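Long-range contacts in ribosomal RNA processing protein 6 (Trypanosoma brucei brucei, PDB 4NLC), which probably degrades RNA from its 3' end as a nuclear exosome exoribonuclease, represented here by its catalytic core of exonuclease and HRDC domains: residues 270-276 with 296-300; 290-295 with 325-329; 14-18 with 307-311; 279-284 with 319-323. The protein carries 1 engineered substitution. One frame throughout, in Å; residues are numbered along the deposited sequence.

Contact 1. Residues 270-276 with 296-300; sequences LDPDVTY and REIFN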
loop_
_atom_site.group_PDB
_atom_site.type_symbol
_atom_site.label_atom_id
_atom_site.label_comp_id
_atom_site.label_asym_id
_atom_site.label_seq_id
_atom_site.Cartn_x
_atom_site.Cartn_y
_atom_site.Cartn_z
ATOM N N LEU A 270 0.460 -9.232 15.381
ATOM C CA LEU A 270 1.528 -9.541 16.346
ATOM C C LEU A 270 1.189 -10.804 17.112
ATOM O O LEU A 270 0.221 -10.831 17.877
ATOM C CB LEU A 270 1.832 -8.383 17.327
ATOM C CG LEU A 270 3.058 -8.499 18.302
ATOM C CD1 LEU A 270 2.726 -9.216 19.595
ATOM C CD2 LEU A 270 4.356 -8.983 17.623
ATOM N N ASP A 271 2.001 -11.841 16.909
ATOM C CA ASP A 271 1.853 -13.112 17.600
ATOM C C ASP A 271 2.919 -13.094 18.703
ATOM O O ASP A 271 4.117 -13.161 18.399
ATOM C CB ASP A 271 2.036 -14.303 16.636
ATOM C CG ASP A 271 1.408 -15.598 17.124
ATOM O OD1 ASP A 271 1.506 -15.889 18.337
ATOM O OD2 ASP A 271 0.809 -16.318 16.290
ATOM N N PRO A 272 2.516 -12.919 19.983
ATOM C CA PRO A 272 3.522 -12.822 21.061
ATOM C C PRO A 272 4.359 -14.085 21.292
ATOM O O PRO A 272 5.388 -14.013 21.972
ATOM C CB PRO A 272 2.698 -12.436 22.294
ATOM C CG PRO A 272 1.355 -11.978 21.750
ATOM C CD PRO A 272 1.142 -12.768 20.510
ATOM N N ASP A 273 3.927 -15.228 20.711
ATOM C CA ASP A 273 4.623 -16.514 20.816
ATOM C C ASP A 273 5.439 -16.844 19.553
ATOM O O ASP A 273 6.268 -17.751 19.612
ATOM C CB ASP A 273 3.614 -17.677 21.056
ATOM C CG ASP A 273 2.467 -17.448 22.035
ATOM O OD1 ASP A 273 2.669 -16.733 23.036
ATOM O OD2 ASP A 273 1.390 -18.044 21.831
ATOM N N VAL A 274 5.176 -16.152 18.404
ATOM C CA VAL A 274 5.759 -16.495 17.092
ATOM C C VAL A 274 6.536 -15.360 16.369
ATOM O O VAL A 274 7.666 -15.611 15.954
ATOM C CB VAL A 274 4.642 -17.079 16.151
ATOM C CG1 VAL A 274 5.187 -17.467 14.773
ATOM C CG2 VAL A 274 3.921 -18.271 16.790
ATOM N N THR A 275 5.906 -14.176 16.121
ATOM C CA THR A 275 6.441 -13.054 15.308
ATOM C C THR A 275 7.939 -12.781 15.519
ATOM O O THR A 275 8.660 -12.650 14.524
ATOM C CB THR A 275 5.611 -11.762 15.451
ATOM O OG1 THR A 275 4.229 -12.066 15.307
ATOM C CG2 THR A 275 5.966 -10.713 14.398
ATOM N N TYR A 276 8.404 -12.720 16.794
ATOM C CA TYR A 276 9.815 -12.498 17.118
ATOM C C TYR A 276 10.764 -13.514 16.407
ATOM O O TYR A 276 11.809 -13.106 15.904
ATOM C CB TYR A 276 10.032 -12.450 18.647
ATOM C CG TYR A 276 10.101 -13.797 19.332
ATOM C CD1 TYR A 276 8.943 -14.468 19.713
ATOM C CD2 TYR A 276 11.326 -14.393 19.614
ATOM C CE1 TYR A 276 9.001 -15.709 20.340
ATOM C CE2 TYR A 276 11.397 -15.632 20.251
ATOM C CZ TYR A 276 10.232 -16.281 20.620
ATOM O OH TYR A 276 10.300 -17.500 21.250
ATOM N N ARG A 296 12.644 -12.122 22.946
ATOM C CA ARG A 296 11.195 -12.175 22.791
ATOM C C ARG A 296 10.488 -10.984 23.414
ATOM O O ARG A 296 9.629 -10.373 22.760
ATOM C CB ARG A 296 10.650 -13.501 23.347
ATOM C CG ARG A 296 9.110 -13.616 23.346
ATOM C CD ARG A 296 8.640 -14.970 23.852
ATOM N NE ARG A 296 7.200 -14.979 24.125
ATOM C CZ ARG A 296 6.492 -16.078 24.372
ATOM N NH1 ARG A 296 7.079 -17.271 24.368
ATOM N NH2 ARG A 296 5.187 -15.997 24.606
ATOM N N GLU A 297 10.840 -10.661 24.674
ATOM C CA GLU A 297 10.236 -9.561 25.437
ATOM C C GLU A 297 10.575 -8.184 24.848
ATOM O O GLU A 297 9.690 -7.338 24.794
ATOM C CB GLU A 297 10.572 -9.646 26.933
ATOM C CG GLU A 297 10.037 -10.873 27.662
ATOM C CD GLU A 297 8.536 -10.943 27.862
ATOM O OE1 GLU A 297 7.943 -9.940 28.319
ATOM O OE2 GLU A 297 7.955 -12.020 27.591
ATOM N N ILE A 298 11.835 -7.960 24.401
ATOM C CA ILE A 298 12.219 -6.700 23.744
ATOM C C ILE A 298 11.423 -6.558 22.419
ATOM O O ILE A 298 10.885 -5.491 22.135
ATOM C CB ILE A 298 13.747 -6.574 23.496
ATOM C CG1 ILE A 298 14.563 -6.466 24.832
ATOM C CG2 ILE A 298 14.064 -5.407 22.527
ATOM C CD1 ILE A 298 14.365 -5.148 25.701
ATOM N N PHE A 299 11.319 -7.651 21.652
ATOM C CA PHE A 299 10.585 -7.664 20.401
ATOM C C PHE A 299 9.100 -7.375 20.623
ATOM O O PHE A 299 8.509 -6.617 19.859
ATOM C CB PHE A 299 10.813 -8.979 19.620
ATOM C CG PHE A 299 10.295 -8.888 18.198
ATOM C CD1 PHE A 299 8.952 -9.132 17.909
ATOM C CD2 PHE A 299 11.127 -8.481 17.163
ATOM C CE1 PHE A 299 8.462 -8.996 16.601
ATOM C CE2 PHE A 299 10.641 -8.374 15.855
ATOM C CZ PHE A 299 9.311 -8.622 15.584
ATOM N N ASN A 300 8.502 -7.964 21.664
ATOM C CA ASN A 300 7.083 -7.740 21.968
ATOM C C ASN A 300 6.840 -6.349 22.480
ATOM O O ASN A 300 5.833 -5.751 22.114
ATOM C CB ASN A 300 6.517 -8.816 22.888
ATOM C CG ASN A 300 6.367 -10.112 22.151
ATOM O OD1 ASN A 300 6.554 -10.178 20.932
ATOM N ND2 ASN A 300 6.025 -11.165 22.855
#
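Arg296 and Tyr276 make a large share of the apolar contact. The tyrosine ring lies against the aliphatic stem of the arginine, with CB of Arg296 3.7 Å from the ring centroid of Tyr276 in a CH-pi contact almost on the normal. Because the stem is extended from CG to NE, it runs on across the ring, and its CD comes within 3.6 Å of CE1 of Tyr276. The backbone of Tyr276 meets a second aromatic residue, Phe299: CA of Tyr276 sits over one face of the Phe299 ring, 3.8 Å from the centroid, while CD2 of Leu270 approaches the edge of that same ring and CG2 of Thr275 reaches CE1 of Phe299 at 3.7 Å. The loop 270-274 leads into helix 275-280, with Val274 as its N-cap residue, and lies along helix 289-309 of the HRDC region. Within the loop Asp271 N donates to OG1 of Thr275 and Asp271 O receives the amides of Val274 and Thr275, bonds that hold the turn in the shape that helix 289-309 packs against. Polar bonds grip the loop where it is more exposed. ND2 of Asn300 donates to O of Pro272 over 3.0 Å and nearly straight (164°), in the carbonyl plane and on a lone pair; the acceptor also lies in the amide plane of Asn300. A salt bridge joins OD1 of Asp273 to NH2 of Arg296 at 3.1 Å, the two side chains running side by side with carboxylate and guanidinium planes turned 60° apart, while CA of Asp273 lies over one guanidinium face, toward its rim.

Contact 2. Residues 290-295 with 325-329; sequences SQLQVA and IATKL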
loop_
_atom_site.group_PDB
_atom_site.type_symbol
_atom_site.label_atom_id
_atom_site.label_comp_id
_atom_site.label_asym_id
_atom_site.label_seq_id
_atom_site.Cartn_x
_atom_site.Cartn_y
_atom_site.Cartn_z
ATOM N N SER A 290 18.078 -17.306 28.898
ATOM C CA SER A 290 17.743 -15.974 29.390
ATOM C C SER A 290 17.890 -14.910 28.307
ATOM O O SER A 290 17.172 -13.912 28.343
ATOM C CB SER A 290 18.561 -15.627 30.625
ATOM O OG SER A 290 19.936 -15.619 30.288
ATOM N N GLN A 291 18.782 -15.138 27.330
ATOM C CA GLN A 291 18.993 -14.220 26.207
ATOM C C GLN A 291 17.845 -14.373 25.220
ATOM O O GLN A 291 17.442 -13.398 24.591
ATOM C CB GLN A 291 20.343 -14.494 25.534
ATOM C CG GLN A 291 21.529 -14.117 26.436
ATOM C CD GLN A 291 22.842 -14.531 25.858
ATOM O OE1 GLN A 291 23.071 -15.695 25.523
ATOM N NE2 GLN A 291 23.773 -13.609 25.827
ATOM N N LEU A 292 17.300 -15.592 25.109
ATOM C CA LEU A 292 16.153 -15.895 24.258
ATOM C C LEU A 292 14.896 -15.239 24.825
ATOM O O LEU A 292 14.083 -14.718 24.061
ATOM C CB LEU A 292 15.960 -17.417 24.096
ATOM C CG LEU A 292 16.961 -18.140 23.183
ATOM C CD1 LEU A 292 16.833 -19.655 23.306
ATOM C CD2 LEU A 292 16.823 -17.701 21.731
ATOM N N GLN A 293 14.742 -15.261 26.163
ATOM C CA GLN A 293 13.610 -14.631 26.862
ATOM C C GLN A 293 13.661 -13.121 26.639
ATOM O O GLN A 293 12.626 -12.509 26.350
ATOM C CB GLN A 293 13.626 -14.983 28.365
ATOM C CG GLN A 293 12.508 -14.352 29.200
ATOM C CD GLN A 293 12.691 -14.581 30.691
ATOM O OE1 GLN A 293 13.066 -15.668 31.152
ATOM N NE2 GLN A 293 12.390 -13.570 31.483
ATOM N N VAL A 294 14.869 -12.535 26.747
ATOM C CA VAL A 294 15.099 -11.111 26.516
ATOM C C VAL A 294 14.815 -10.749 25.045
ATOM O O VAL A 294 14.171 -9.735 24.801
ATOM C CB VAL A 294 16.484 -10.617 27.018
ATOM C CG1 VAL A 294 16.767 -9.184 26.559
ATOM C CG2 VAL A 294 16.549 -10.689 28.535
ATOM N N ALA A 295 15.246 -11.583 24.088
ATOM C CA ALA A 295 14.971 -11.343 22.658
ATOM C C ALA A 295 13.460 -11.187 22.408
ATOM O O ALA A 295 13.054 -10.204 21.808
ATOM C CB ALA A 295 15.523 -12.486 21.801
ATOM N N ILE A 325 20.542 -6.157 22.618
ATOM C CA ILE A 325 20.093 -6.113 24.008
ATOM C C ILE A 325 20.081 -7.534 24.556
ATOM O O ILE A 325 20.656 -7.779 25.610
ATOM C CB ILE A 325 18.716 -5.395 24.160
ATOM C CG1 ILE A 325 18.840 -3.889 23.834
ATOM C CG2 ILE A 325 18.120 -5.621 25.573
ATOM C CD1 ILE A 325 17.530 -3.132 23.840
ATOM N N ALA A 326 19.467 -8.465 23.808
ATOM C CA ALA A 326 19.385 -9.881 24.143
ATOM C C ALA A 326 20.780 -10.493 24.414
ATOM O O ALA A 326 20.956 -11.163 25.418
ATOM C CB ALA A 326 18.689 -10.636 23.008
ATOM N N THR A 327 21.764 -10.209 23.548
ATOM C CA THR A 327 23.117 -10.771 23.615
ATOM C C THR A 327 23.939 -10.158 24.729
ATOM O O THR A 327 24.429 -10.892 25.596
ATOM C CB THR A 327 23.829 -10.681 22.247
ATOM O OG1 THR A 327 23.937 -9.314 21.888
ATOM C CG2 THR A 327 23.083 -11.402 21.136
ATOM N N LYS A 328 24.052 -8.815 24.735
ATOM C CA LYS A 328 24.851 -8.072 25.709
ATOM C C LYS A 328 24.242 -7.967 27.109
ATOM O O LYS A 328 24.989 -7.702 28.053
ATOM C CB LYS A 328 25.187 -6.661 25.171
ATOM C CG LYS A 328 26.127 -6.650 23.959
ATOM C CD LYS A 328 26.148 -5.264 23.320
ATOM C CE LYS A 328 27.278 -5.056 22.330
ATOM N NZ LYS A 328 27.374 -3.636 21.889
ATOM N N LEU A 329 22.897 -8.135 27.246
ATOM C CA LEU A 329 22.139 -7.987 28.510
ATOM C C LEU A 329 22.512 -6.673 29.275
ATOM O O LEU A 329 23.047 -6.748 30.383
ATOM C CB LEU A 329 22.244 -9.253 29.417
ATOM C CG LEU A 329 21.707 -10.578 28.823
ATOM C CD1 LEU A 329 22.146 -11.785 29.656
ATOM C CD2 LEU A 329 20.181 -10.572 28.691
#
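Gln291 leaves its helix with CG anti to the carbonyl carbon (chi1 -68°) and then runs extended, a course that carries its amide alongside the last turn of helix 319-328 to meet Thr327. There NE2 of Gln291 donates to the backbone O of Thr327 at 2.8 Å. The bond is bent at the hydrogen (131°), yet it lies in the carbonyl plane and uses a lone pair. The other end of the amide, OE1, is taken by the backbone N of Ser288, so the group is held at both its oxygen and its nitrogen and its rotation is probably well defined. Val294, whose CG1 is anti to the backbone N (chi1 171°), spreads its two methyls over different neighbours: CG1 lies 3.6 Å from CA of Ala326 and also touches CG2 of Ile325, whereas CG2 meets CD2 of Leu329 at 3.6 Å. Here two helices of the HRDC domain, 289-309 and 319-328, come together at alanines. With so little side chain between them, CA of Gln291 and CA of Ala326 are 4.8 Å apart, CB of Ala326 rests 3.4 Å from O of Gln291, and the methyls of Ala295 and Ala326 touch CB to CB at 3.9 Å. Leu329 follows the end of helix 319-328 with positive phi, and its side chain turns back toward the longer helix. Its branches straddle two successive turns, CD2 on Val294 and CD1 at 4.0 Å from CG of Gln291; the side chains of Leu329 and Gln291 cross at about a right angle. Val358 of helix 351-359 packs on Leu329 as well.

Contact 3. Residues 14-18 with 307-311; sequences DNSPT and READD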
loop_
_atom_site.group_PDB
_atom_site.type_symbol
_atom_site.label_atom_id
_atom_site.label_comp_id
_atom_site.label_asym_id
_atom_site.label_seq_id
_atom_site.Cartn_x
_atom_site.Cartn_y
_atom_site.Cartn_z
ATOM N N ASP A 14 -6.275 3.630 14.537
ATOM C CA ASP A 14 -6.385 2.657 15.628
ATOM C C ASP A 14 -5.383 1.538 15.354
ATOM O O ASP A 14 -5.620 0.722 14.470
ATOM C CB ASP A 14 -7.822 2.104 15.706
ATOM C CG ASP A 14 -8.145 1.206 16.896
ATOM O OD1 ASP A 14 -7.264 0.413 17.310
ATOM O OD2 ASP A 14 -9.295 1.236 17.355
ATOM N N ASN A 15 -4.270 1.495 16.116
ATOM C CA ASN A 15 -3.218 0.483 15.948
ATOM C C ASN A 15 -3.326 -0.730 16.874
ATOM O O ASN A 15 -2.395 -1.534 16.909
ATOM C CB ASN A 15 -1.831 1.112 16.098
ATOM C CG ASN A 15 -1.454 2.047 14.996
ATOM O OD1 ASN A 15 -1.856 1.898 13.835
ATOM N ND2 ASN A 15 -0.710 3.063 15.360
ATOM N N SER A 16 -4.428 -0.865 17.622
ATOM C CA SER A 16 -4.574 -1.969 18.585
ATOM C C SER A 16 -4.684 -3.345 17.925
ATOM O O SER A 16 -5.084 -3.425 16.754
ATOM C CB SER A 16 -5.750 -1.716 19.524
ATOM O OG SER A 16 -6.994 -1.975 18.900
ATOM N N PRO A 17 -4.328 -4.447 18.636
ATOM C CA PRO A 17 -4.445 -5.781 18.015
ATOM C C PRO A 17 -5.896 -6.270 18.022
ATOM O O PRO A 17 -6.259 -7.164 18.796
ATOM C CB PRO A 17 -3.514 -6.661 18.869
ATOM C CG PRO A 17 -2.946 -5.763 19.939
ATOM C CD PRO A 17 -3.806 -4.557 20.012
ATOM N N THR A 18 -6.734 -5.616 17.204
ATOM C CA THR A 18 -8.163 -5.890 16.998
ATOM C C THR A 18 -8.403 -6.031 15.501
ATOM O O THR A 18 -7.842 -5.245 14.742
ATOM C CB THR A 18 -9.089 -4.818 17.644
ATOM O OG1 THR A 18 -10.450 -5.148 17.340
ATOM C CG2 THR A 18 -8.841 -3.423 17.118
ATOM N N ARG A 307 3.011 0.627 18.010
ATOM C CA ARG A 307 1.563 0.841 17.965
ATOM C C ARG A 307 1.160 2.169 18.608
ATOM O O ARG A 307 0.412 2.960 18.011
ATOM C CB ARG A 307 0.818 -0.332 18.615
ATOM C CG ARG A 307 0.849 -1.579 17.743
ATOM C CD ARG A 307 0.220 -2.764 18.445
ATOM N NE ARG A 307 0.511 -4.019 17.751
ATOM C CZ ARG A 307 -0.321 -4.678 16.947
ATOM N NH1 ARG A 307 -1.535 -4.198 16.691
ATOM N NH2 ARG A 307 0.062 -5.804 16.376
ATOM N N GLU A 308 1.710 2.420 19.804
ATOM C CA GLU A 308 1.516 3.624 20.597
ATOM C C GLU A 308 2.071 4.884 19.901
ATOM O O GLU A 308 1.389 5.908 19.844
ATOM C CB GLU A 308 2.156 3.432 21.989
ATOM C CG GLU A 308 1.539 2.310 22.809
ATOM C CD GLU A 308 0.059 2.479 23.106
ATOM O OE1 GLU A 308 -0.305 3.436 23.829
ATOM O OE2 GLU A 308 -0.743 1.664 22.593
ATOM N N ALA A 309 3.279 4.798 19.340
ATOM C CA ALA A 309 3.913 5.939 18.680
ATOM C C ALA A 309 3.391 6.130 17.260
ATOM O O ALA A 309 3.593 7.195 16.668
ATOM C CB ALA A 309 5.423 5.758 18.666
ATOM N N ASP A 310 2.673 5.126 16.741
ATOM C CA ASP A 310 2.204 5.049 15.357
ATOM C C ASP A 310 3.416 5.131 14.412
ATOM O O ASP A 310 3.450 5.917 13.464
ATOM C CB ASP A 310 1.080 6.043 14.994
ATOM C CG ASP A 310 0.463 5.738 13.627
ATOM O OD1 ASP A 310 0.527 4.557 13.193
ATOM O OD2 ASP A 310 -0.027 6.688 12.968
ATOM N N ASP A 311 4.434 4.326 14.738
ATOM C CA ASP A 311 5.655 4.199 13.962
ATOM C C ASP A 311 5.818 2.736 13.557
ATOM O O ASP A 311 5.257 1.863 14.209
ATOM C CB ASP A 311 6.851 4.635 14.825
ATOM C CG ASP A 311 7.333 6.041 14.552
ATOM O OD1 ASP A 311 6.899 6.639 13.531
ATOM O OD2 ASP A 311 8.158 6.541 15.337
HETATM O O HOH W 1 -1.100 3.143 11.578
HETATM O O HOH W 2 -3.132 -5.530 14.866
#
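Asn15 points its amide at the C-terminal end of helix 289-309, and both hydrogens of ND2 find acceptors there. One goes to O of Arg307 at 2.9 Å, nearly straight (167°), in the carbonyl plane and on a lone pair. The second goes to OD1 of Asp310, also at 2.9 Å, but meets that oxygen from above the carboxylate plane; the two side chains cross at about a right angle, with amide and carboxylate planes 45° apart. A water donates to OD1 of Asn15 and to OD1 of Asp310 and so closes a small ring beside the direct bond, while Gln106 NE2 also binds OD1 of Asn15. Asp310 has positive phi and is the C-prime residue of a Schellman motif ending the helix; Asn15 thus occupies a carbonyl of the final turn. Asp310 OD1 takes the backbone N of Tyr105 too, and with Gln106 this places the helix end against the exonuclease domain. Arg307 runs the other way along the N-terminal segment. Its chain, extended from CG to NE, passes Asn15 O, with CG of Arg307 3.3 Å from that oxygen, before NH1 donates to it at 2.8 Å. This oxygen lies at the edge of the guanidinium, somewhat out of its plane, whereas CG of Pro17 stands over one face, 3.8 Å above it and toward the rim. NH1 of Arg307 also gives a bond of 2.8 Å to the O of a second water, and NE forms a salt bridge with Asp303. In the approaching segment Asp14 makes an Asx turn, its OD1 accepting from both N and OG of Ser16.

Contact 4. Residues 279-284 with 319-323; sequences ALGRSL and ISSVL. Engineered in segment 319-323: Ser321 (natural residue Cys).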
loop_
_atom_site.group_PDB
_atom_site.type_symbol
_atom_site.label_atom_id
_atom_site.label_comp_id
_atom_site.label_asym_id
_atom_site.label_seq_id
_atom_site.Cartn_x
_atom_site.Cartn_y
_atom_site.Cartn_z
ATOM N N ALA A 279 11.111 -12.750 12.605
ATOM C CA ALA A 279 11.912 -11.558 12.346
ATOM C C ALA A 279 13.375 -11.715 12.745
ATOM O O ALA A 279 14.242 -11.103 12.111
ATOM C CB ALA A 279 11.300 -10.367 13.061
ATOM N N LEU A 280 13.657 -12.510 13.794
ATOM C CA LEU A 280 15.032 -12.693 14.260
ATOM C C LEU A 280 15.709 -13.929 13.666
ATOM O O LEU A 280 16.936 -14.000 13.693
ATOM C CB LEU A 280 15.135 -12.666 15.805
ATOM C CG LEU A 280 14.749 -11.332 16.489
ATOM C CD1 LEU A 280 14.523 -11.516 17.972
ATOM C CD2 LEU A 280 15.781 -10.240 16.241
ATOM N N GLY A 281 14.915 -14.852 13.105
ATOM C CA GLY A 281 15.361 -16.089 12.458
ATOM C C GLY A 281 16.612 -16.746 13.021
ATOM O O GLY A 281 16.696 -17.011 14.227
ATOM N N ARG A 282 17.614 -16.949 12.141
ATOM C CA ARG A 282 18.908 -17.579 12.434
ATOM C C ARG A 282 19.732 -16.856 13.496
ATOM O O ARG A 282 20.501 -17.507 14.210
ATOM C CB ARG A 282 19.735 -17.794 11.150
ATOM C CG ARG A 282 20.166 -16.535 10.379
ATOM C CD ARG A 282 20.703 -16.863 8.990
ATOM N NE ARG A 282 21.996 -17.556 9.028
ATOM C CZ ARG A 282 22.534 -18.208 7.999
ATOM N NH1 ARG A 282 21.892 -18.276 6.838
ATOM N NH2 ARG A 282 23.707 -18.812 8.128
ATOM N N SER A 283 19.541 -15.525 13.627
ATOM C CA SER A 283 20.221 -14.669 14.610
ATOM C C SER A 283 19.919 -15.035 16.080
ATOM O O SER A 283 20.548 -14.472 16.972
ATOM C CB SER A 283 19.924 -13.197 14.335
ATOM O OG SER A 283 20.636 -12.739 13.196
ATOM N N LEU A 284 18.989 -15.993 16.327
ATOM C CA LEU A 284 18.634 -16.484 17.668
ATOM C C LEU A 284 19.510 -17.663 18.120
ATOM O O LEU A 284 19.420 -18.090 19.271
ATOM C CB LEU A 284 17.137 -16.837 17.786
ATOM C CG LEU A 284 16.154 -15.665 17.774
ATOM C CD1 LEU A 284 14.723 -16.156 17.937
ATOM C CD2 LEU A 284 16.498 -14.630 18.839
ATOM N N ILE A 319 16.157 -3.957 14.097
ATOM C CA ILE A 319 16.088 -5.380 14.443
ATOM C C ILE A 319 17.385 -5.889 15.149
ATOM O O ILE A 319 17.289 -6.691 16.079
ATOM C CB ILE A 319 15.692 -6.223 13.183
ATOM C CG1 ILE A 319 15.231 -7.650 13.541
ATOM C CG2 ILE A 319 16.787 -6.242 12.119
ATOM C CD1 ILE A 319 13.846 -7.755 14.106
ATOM N N SER A 320 18.574 -5.391 14.721
ATOM C CA SER A 320 19.880 -5.753 15.277
ATOM C C SER A 320 19.999 -5.275 16.698
ATOM O O SER A 320 20.633 -5.950 17.494
ATOM C CB SER A 320 21.016 -5.191 14.423
ATOM O OG SER A 320 20.965 -3.777 14.323
ATOM N N SER A 321 19.358 -4.128 17.031
ATOM C CA SER A 321 19.316 -3.550 18.382
ATOM C C SER A 321 18.590 -4.457 19.358
ATOM O O SER A 321 18.974 -4.518 20.520
ATOM C CB SER A 321 18.693 -2.160 18.373
ATOM O OG SER A 321 19.563 -1.223 17.759
ATOM N N VAL A 322 17.556 -5.180 18.879
ATOM C CA VAL A 322 16.791 -6.157 19.651
ATOM C C VAL A 322 17.762 -7.282 20.030
ATOM O O VAL A 322 17.856 -7.652 21.209
ATOM C CB VAL A 322 15.578 -6.687 18.846
ATOM C CG1 VAL A 322 14.919 -7.870 19.551
ATOM C CG2 VAL A 322 14.562 -5.580 18.594
ATOM N N LEU A 323 18.523 -7.776 19.027
ATOM C CA LEU A 323 19.502 -8.823 19.232
ATOM C C LEU A 323 20.638 -8.368 20.107
ATOM O O LEU A 323 21.045 -9.119 20.976
ATOM C CB LEU A 323 20.022 -9.380 17.917
ATOM C CG LEU A 323 20.310 -10.872 17.967
ATOM C CD1 LEU A 323 19.029 -11.677 17.678
ATOM C CD2 LEU A 323 21.429 -11.229 17.008
#
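Leu280 is the main bump, its two methyls settling among the side chains of Ile319, Val322 and Leu323. CD2 of Leu280 lies in the gap between Ile319 and Leu323, 3.8 Å from CG1 of Ile319 and equally close to CD1 of Leu323, while CD1 of Leu280 meets CG1 of Val322 at 4.0 Å. Leu280 and Ile319 slide past each other in opposite directions. In Ile319, chi1 (-164°) sends CG1 out toward Leu280, and the bend at chi2 (76°) turns CD1 to the methyl of Ala279, whose CB lies 3.8 Å away from it. Helix 319-328 belongs to the HRDC domain, and here it packs on helix 275-280 and the 3-10 turn 282-284, which lead into helix 289-309. A second bump comes from the opposite partner. Leu323 projects into that turn, which follows the positive-phi residue Gly281, and its fork closes on the backbone: O of Ser283 is 3.3 Å from CD1 of Leu323 and 3.4 Å from CD2. The same two methyls also touch CB of Ser283, CD2 being the nearer at 3.6 Å, and CD2 of Leu284 touches CD1 of Leu323 at 4.1 Å. Phe299 of helix 289-309 packs on both Ala279 and Ile319, so the end of helix 275-280 and residues 319-323 share a neighbour. The engineered Ser321 does not join in; its OG bonds to O of Cys339. What touches here is methyl and methylene against the like, or against a carbonyl, and with no directed polar bond to set the register, the fit would depend on shape complementarity and probably on withdrawal of Leu280 and Val322 from water.

How the contacts relate
From the N terminus, residues 14-18 wait almost the whole chain for their partner: contact 3 closes a loop of 288 residues, containing the exonuclease domain, onto the end of helix 289-309. Contact 1 lies wholly within that loop, bending the approach to helix 275-280 back onto the middle of the same long helix. Contacts 4 and 2 open inside it but end beyond it, so both cross contact 3; they also cross contact 1 and each other, bringing helix 319-328 against 279-284 and 290-295. Contacts 1 and 2 touch through Ile298 and Ile325, 1 and 4 through Phe299 with Ala279 and Ile319, 2 and 4 through Ala295 with Leu284 and Val322. Contact 3 touches contact 1 alone.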